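Local atomic coordinates of putative ABC transporter, ATP-binding protein ComA (Streptococcus mutans, PDB entry 3K8U), a protein that is a putative ATP-binding ABC transporter protein whose peptidase C39 family domain probably has a papain-like fold. Residues 32-35 / 36-39; 125-128 / 129-133. All coordinates share one frame; numbering follows the deposited sequence.

How the interactions relate
Followed from the N terminus, the chain leaves helix 17-28 through a loop and reaches interaction 1, where residues 32-39 close the turn that starts helix 35-41. It then runs through helix 51-60 and most of the antiparallel sheet before interaction 2, where residues 125-133 form the last turn of helix 124-130 and its exit. The two are in series, neither nested nor crossed. The centres of interactions 1 and 2 are about 27 Å apart, on opposite sides of the chain's centre; the nearest atoms of interactions 1 and 2 are about 19 Å apart. Interaction 1 ties the loop after helix 17-28 to helix 35-41; interaction 2 joins helix 124-130 to the antiparallel sheet through strand 131-132.

Interaction 1. Residues 32-35 / 36-39; sequences NYSI and AYLR
Ser34 OG accepts a hydrogen bond from Tyr37 N at 3.1 Å, with an N-H...O angle of 150°. This is the N-cap bond of helix 35-41, and the Ser34 side chain is turned for it, with OG set between the backbone N and the carbonyl carbon and directed at the first turn. The hydroxyl oxygen also lies close to the tyrosine's aliphatic carbon, with Ser34 OG 3.1 Å from Tyr37 CB. Tyr37 CG stands anti to its own N (chi1 178°), which carries the ring back alongside Tyr33. The two phenol side chains point the same way, side by side; their planes are nearly parallel at 21°, but with the centroids of the Tyr33 and Tyr37 rings 5.9 Å apart they are slid past each other and barely overlap. They touch through Tyr33 CD1 and Tyr37 CE2 at 3.7 Å. Behind the ring, Tyr33 CB rests on Leu38 CG at 3.9 Å, and the leucine continues onto Leu22 and Ala23 of helix 17-28. Leu38 N bonds to Ser34 O at 3.1 Å. The next bond along the helix runs from Arg39 N to Ile35 O at 2.8 Å. The arginine side chain brings Arg39 NH2 to 3.6 Å from Ile35 CG2 while NE forms a salt bridge with Asp16. Ile35 O lies over one face of the guanidinium. Serine thus uses both side-chain and main-chain oxygens to satisfy two N-H groups of the first turn, while apolar contacts from Tyr33 and Leu38 fix the incoming loop against the helix.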
loop_
_atom_site.group_PDB
_atom_site.type_symbol
_atom_site.label_atom_id
_atom_site.label_comp_id
_atom_site.label_asym_id
_atom_site.label_seq_id
_atom_site.Cartn_x
_atom_site.Cartn_y
_atom_site.Cartn_z
ATOM N N ASN A 32 6.837 3.013 -14.090
ATOM C CA ASN A 32 5.463 3.479 -14.227
ATOM C C ASN A 32 4.579 2.442 -14.914
ATOM O O ASN A 32 4.784 2.106 -16.083
ATOM C CB ASN A 32 5.410 4.813 -14.981
ATOM C CG ASN A 32 5.836 5.991 -14.118
ATOM O OD1 ASN A 32 6.890 5.965 -13.479
ATOM N ND2 ASN A 32 5.010 7.033 -14.093
ATOM N N TYR A 33 3.618 1.915 -14.161
ATOM C CA TYR A 33 2.684 0.918 -14.668
ATOM C C TYR A 33 1.256 1.410 -14.472
ATOM O O TYR A 33 0.908 1.947 -13.416
ATOM C CB TYR A 33 2.867 -0.417 -13.943
ATOM C CG TYR A 33 4.223 -1.045 -14.149
ATOM C CD1 TYR A 33 4.542 -1.684 -15.346
ATOM C CD2 TYR A 33 5.194 -0.994 -13.148
ATOM C CE1 TYR A 33 5.795 -2.254 -15.543
ATOM C CE2 TYR A 33 6.448 -1.561 -13.336
ATOM C CZ TYR A 33 6.741 -2.187 -14.535
ATOM O OH TYR A 33 7.981 -2.745 -14.726
ATOM N N SER A 34 0.430 1.207 -15.491
ATOM C CA SER A 34 -0.964 1.632 -15.450
ATOM C C SER A 34 -1.796 0.761 -14.525
ATOM O O SER A 34 -1.475 -0.404 -14.296
ATOM C CB SER A 34 -1.573 1.566 -16.848
ATOM O OG SER A 34 -1.715 0.218 -17.273
ATOM N N ILE A 35 -2.885 1.331 -14.021
ATOM C CA ILE A 35 -3.800 0.609 -13.145
ATOM C C ILE A 35 -4.431 -0.568 -13.894
ATOM O O ILE A 35 -4.525 -1.670 -13.357
ATOM C CB ILE A 35 -4.893 1.555 -12.592
ATOM C CG1 ILE A 35 -4.289 2.449 -11.497
ATOM C CG2 ILE A 35 -6.079 0.766 -12.045
ATOM C CD1 ILE A 35 -5.281 3.396 -10.861
ATOM N N ALA A 36 -4.812 -0.345 -15.152
ATOM C CA ALA A 36 -5.435 -1.398 -15.954
ATOM C C ALA A 36 -4.512 -2.607 -16.103
ATOM O O ALA A 36 -4.959 -3.754 -16.042
ATOM C CB ALA A 36 -5.835 -0.855 -17.331
ATOM N N TYR A 37 -3.223 -2.340 -16.284
ATOM C CA TYR A 37 -2.226 -3.399 -16.434
ATOM C C TYR A 37 -2.025 -4.166 -15.126
ATOM O O TYR A 37 -2.015 -5.398 -15.116
ATOM C CB TYR A 37 -0.900 -2.797 -16.897
ATOM C CG TYR A 37 0.241 -3.780 -17.047
ATOM C CD1 TYR A 37 0.224 -4.755 -18.044
ATOM C CD2 TYR A 37 1.357 -3.711 -16.213
ATOM C CE1 TYR A 37 1.292 -5.633 -18.210
ATOM C CE2 TYR A 37 2.428 -4.584 -16.368
ATOM C CZ TYR A 37 2.391 -5.540 -17.368
ATOM O OH TYR A 37 3.451 -6.401 -17.528
ATOM N N LEU A 38 -1.865 -3.436 -14.026
ATOM C CA LEU A 38 -1.657 -4.065 -12.723
ATOM C C LEU A 38 -2.903 -4.780 -12.222
ATOM O O LEU A 38 -2.806 -5.771 -11.498
ATOM C CB LEU A 38 -1.163 -3.042 -11.695
ATOM C CG LEU A 38 0.209 -2.444 -12.017
ATOM C CD1 LEU A 38 0.620 -1.479 -10.924
ATOM C CD2 LEU A 38 1.238 -3.557 -12.156
ATOM N N ARG A 39 -4.072 -4.296 -12.629
ATOM C CA ARG A 39 -5.338 -4.913 -12.239
ATOM C C ARG A 39 -5.360 -6.336 -12.793
ATOM O O ARG A 39 -5.769 -7.278 -12.110
ATOM C CB ARG A 39 -6.516 -4.120 -12.812
ATOM C CG ARG A 39 -7.889 -4.611 -12.357
ATOM C CD ARG A 39 -9.013 -3.981 -13.174
ATOM N NE ARG A 39 -9.014 -2.522 -13.084
ATOM C CZ ARG A 39 -8.910 -1.703 -14.127
ATOM N NH1 ARG A 39 -8.792 -2.190 -15.358
ATOM N NH2 ARG A 39 -8.954 -0.393 -13.942
#

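Interaction 2. Residues 125-128 / 129-133; sequences ERFQ and SEWTG
Phe127 and Trp131, one helical turn apart, meet through their aromatic side chains. The closest approach is Phe127 CE2 to Trp131 CE3 at 3.5 Å, with CE2 over one face of the indole, offset toward its rim. The planes are inclined at 36°, so the pair is neither a stack nor an edge-to-face contact. Trp131 CB in turn lies over the phenyl face, 4.2 Å from the centroid of the Phe127 ring and 23° off its normal, a CH-pi contact. Both side chains leave the backbone with CG anti to N, which swings the phenyl forward to meet the indole. Gly133 CA lies over the opposite indole face, toward its rim, and NE1 bonds to Leu134 O. The backbone beneath holds the pair together: Trp131 N donates to Phe127 O at 2.9 Å with an N-H...O angle of 158°. This bond closes the last turn of helix 124-130; Trp131 is the first residue to leave helical backbone angles, and the chain passes directly into strand 131-132, which meets the antiparallel sheet of the alpha/beta peptidase C39 domain through a backbone bond between Thr132 and His87. Water 1 spans the exit, donating to Gln128 O at 2.7 Å and to Trp131 O at 2.8 Å. Earlier in the helix, Ser129 N bonds to Glu125 O at 3.2 Å. Farther out, the extended chain of Glu130 carries the carboxylate to a salt bridge with Lys90 and a hydrogen bond with Tyr98. Phe127 and Trp131 both pack on Val86 of strand 84-90 and on Met72.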
loop_
_atom_site.group_PDB
_atom_site.type_symbol
_atom_site.label_atom_id
_atom_site.label_comp_id
_atom_site.label_asym_id
_atom_site.label_seq_id
_atom_site.Cartn_x
_atom_site.Cartn_y
_atom_site.Cartn_z
ATOM N N GLU A 125 -2.838 6.458 16.361
ATOM C CA GLU A 125 -4.008 5.865 17.013
ATOM C C GLU A 125 -5.047 5.430 15.983
ATOM O O GLU A 125 -5.562 4.315 16.041
ATOM C CB GLU A 125 -4.663 6.885 17.945
ATOM C CG GLU A 125 -5.096 6.328 19.286
ATOM C CD GLU A 125 -3.990 6.388 20.326
ATOM O OE1 GLU A 125 -4.300 6.661 21.508
ATOM O OE2 GLU A 125 -2.813 6.174 19.965
ATOM N N ARG A 126 -5.376 6.339 15.068
ATOM C CA ARG A 126 -6.353 6.076 14.011
ATOM C C ARG A 126 -5.876 4.929 13.128
ATOM O O ARG A 126 -6.636 4.005 12.822
ATOM C CB ARG A 126 -6.541 7.327 13.145
ATOM C CG ARG A 126 -7.493 7.146 11.965
ATOM C CD ARG A 126 -8.935 7.400 12.361
ATOM N NE ARG A 126 -9.137 8.793 12.758
ATOM C CZ ARG A 126 -10.320 9.398 12.814
ATOM N NH1 ARG A 126 -11.427 8.739 12.495
ATOM N NH2 ARG A 126 -10.395 10.668 13.191
ATOM N N PHE A 127 -4.618 5.010 12.703
ATOM C CA PHE A 127 -4.029 3.986 11.851
ATOM C C PHE A 127 -4.070 2.615 12.532
ATOM O O PHE A 127 -4.465 1.620 11.924
ATOM C CB PHE A 127 -2.589 4.351 11.511
ATOM C CG PHE A 127 -1.914 3.357 10.618
ATOM C CD1 PHE A 127 -2.154 3.362 9.249
ATOM C CD2 PHE A 127 -1.037 2.413 11.144
ATOM C CE1 PHE A 127 -1.530 2.439 8.414
ATOM C CE2 PHE A 127 -0.411 1.490 10.321
ATOM C CZ PHE A 127 -0.657 1.501 8.954
ATOM N N GLN A 128 -3.646 2.575 13.790
ATOM C CA GLN A 128 -3.640 1.337 14.573
ATOM C C GLN A 128 -5.034 0.692 14.609
ATOM O O GLN A 128 -5.164 -0.534 14.579
ATOM C CB GLN A 128 -3.148 1.641 15.992
ATOM C CG GLN A 128 -2.978 0.427 16.895
ATOM C CD GLN A 128 -2.308 0.788 18.209
ATOM O OE1 GLN A 128 -1.285 0.211 18.573
ATOM N NE2 GLN A 128 -2.868 1.763 18.912
ATOM N N SER A 129 -6.078 1.521 14.638
ATOM C CA SER A 129 -7.450 1.016 14.667
ATOM C C SER A 129 -7.888 0.337 13.364
ATOM O O SER A 129 -8.673 -0.607 13.395
ATOM C CB SER A 129 -8.435 2.138 15.016
ATOM O OG SER A 129 -8.169 2.677 16.301
ATOM N N GLU A 130 -7.374 0.806 12.228
ATOM C CA GLU A 130 -7.736 0.252 10.917
ATOM C C GLU A 130 -6.817 -0.860 10.402
ATOM O O GLU A 130 -7.250 -1.742 9.660
ATOM C CB GLU A 130 -7.736 1.363 9.856
ATOM C CG GLU A 130 -8.631 2.559 10.143
ATOM C CD GLU A 130 -8.515 3.651 9.080
ATOM O OE1 GLU A 130 -9.366 4.564 9.084
ATOM O OE2 GLU A 130 -7.577 3.608 8.248
ATOM N N TRP A 131 -5.542 -0.786 10.770
ATOM C CA TRP A 131 -4.517 -1.735 10.316
ATOM C C TRP A 131 -4.660 -3.174 10.818
ATOM O O TRP A 131 -4.794 -3.418 12.022
ATOM C CB TRP A 131 -3.141 -1.174 10.694
ATOM C CG TRP A 131 -1.938 -1.896 10.140
ATOM C CD1 TRP A 131 -1.815 -2.493 8.914
ATOM C CD2 TRP A 131 -0.662 -2.004 10.768
ATOM N NE1 TRP A 131 -0.529 -2.954 8.738
ATOM C CE2 TRP A 131 0.198 -2.665 9.864
ATOM C CE3 TRP A 131 -0.156 -1.596 12.012
ATOM C CZ2 TRP A 131 1.537 -2.927 10.163
ATOM C CZ3 TRP A 131 1.174 -1.853 12.307
ATOM C CH2 TRP A 131 2.007 -2.514 11.383
ATOM N N THR A 132 -4.616 -4.126 9.889
ATOM C CA THR A 132 -4.712 -5.543 10.230
ATOM C C THR A 132 -3.372 -6.060 10.745
ATOM O O THR A 132 -3.294 -7.165 11.280
ATOM C CB THR A 132 -5.079 -6.419 9.008
ATOM O OG1 THR A 132 -4.016 -6.368 8.046
ATOM C CG2 THR A 132 -6.382 -5.948 8.363
ATOM N N GLY A 133 -2.326 -5.256 10.575
ATOM C CA GLY A 133 -0.994 -5.663 10.978
ATOM C C GLY A 133 -0.196 -6.153 9.776
ATOM O O GLY A 133 1.027 -6.266 9.841
HETATM O O HOH W 1 -3.290 -2.389 14.184
HETATM O O HOH W 2 -7.181 -2.610 15.249
#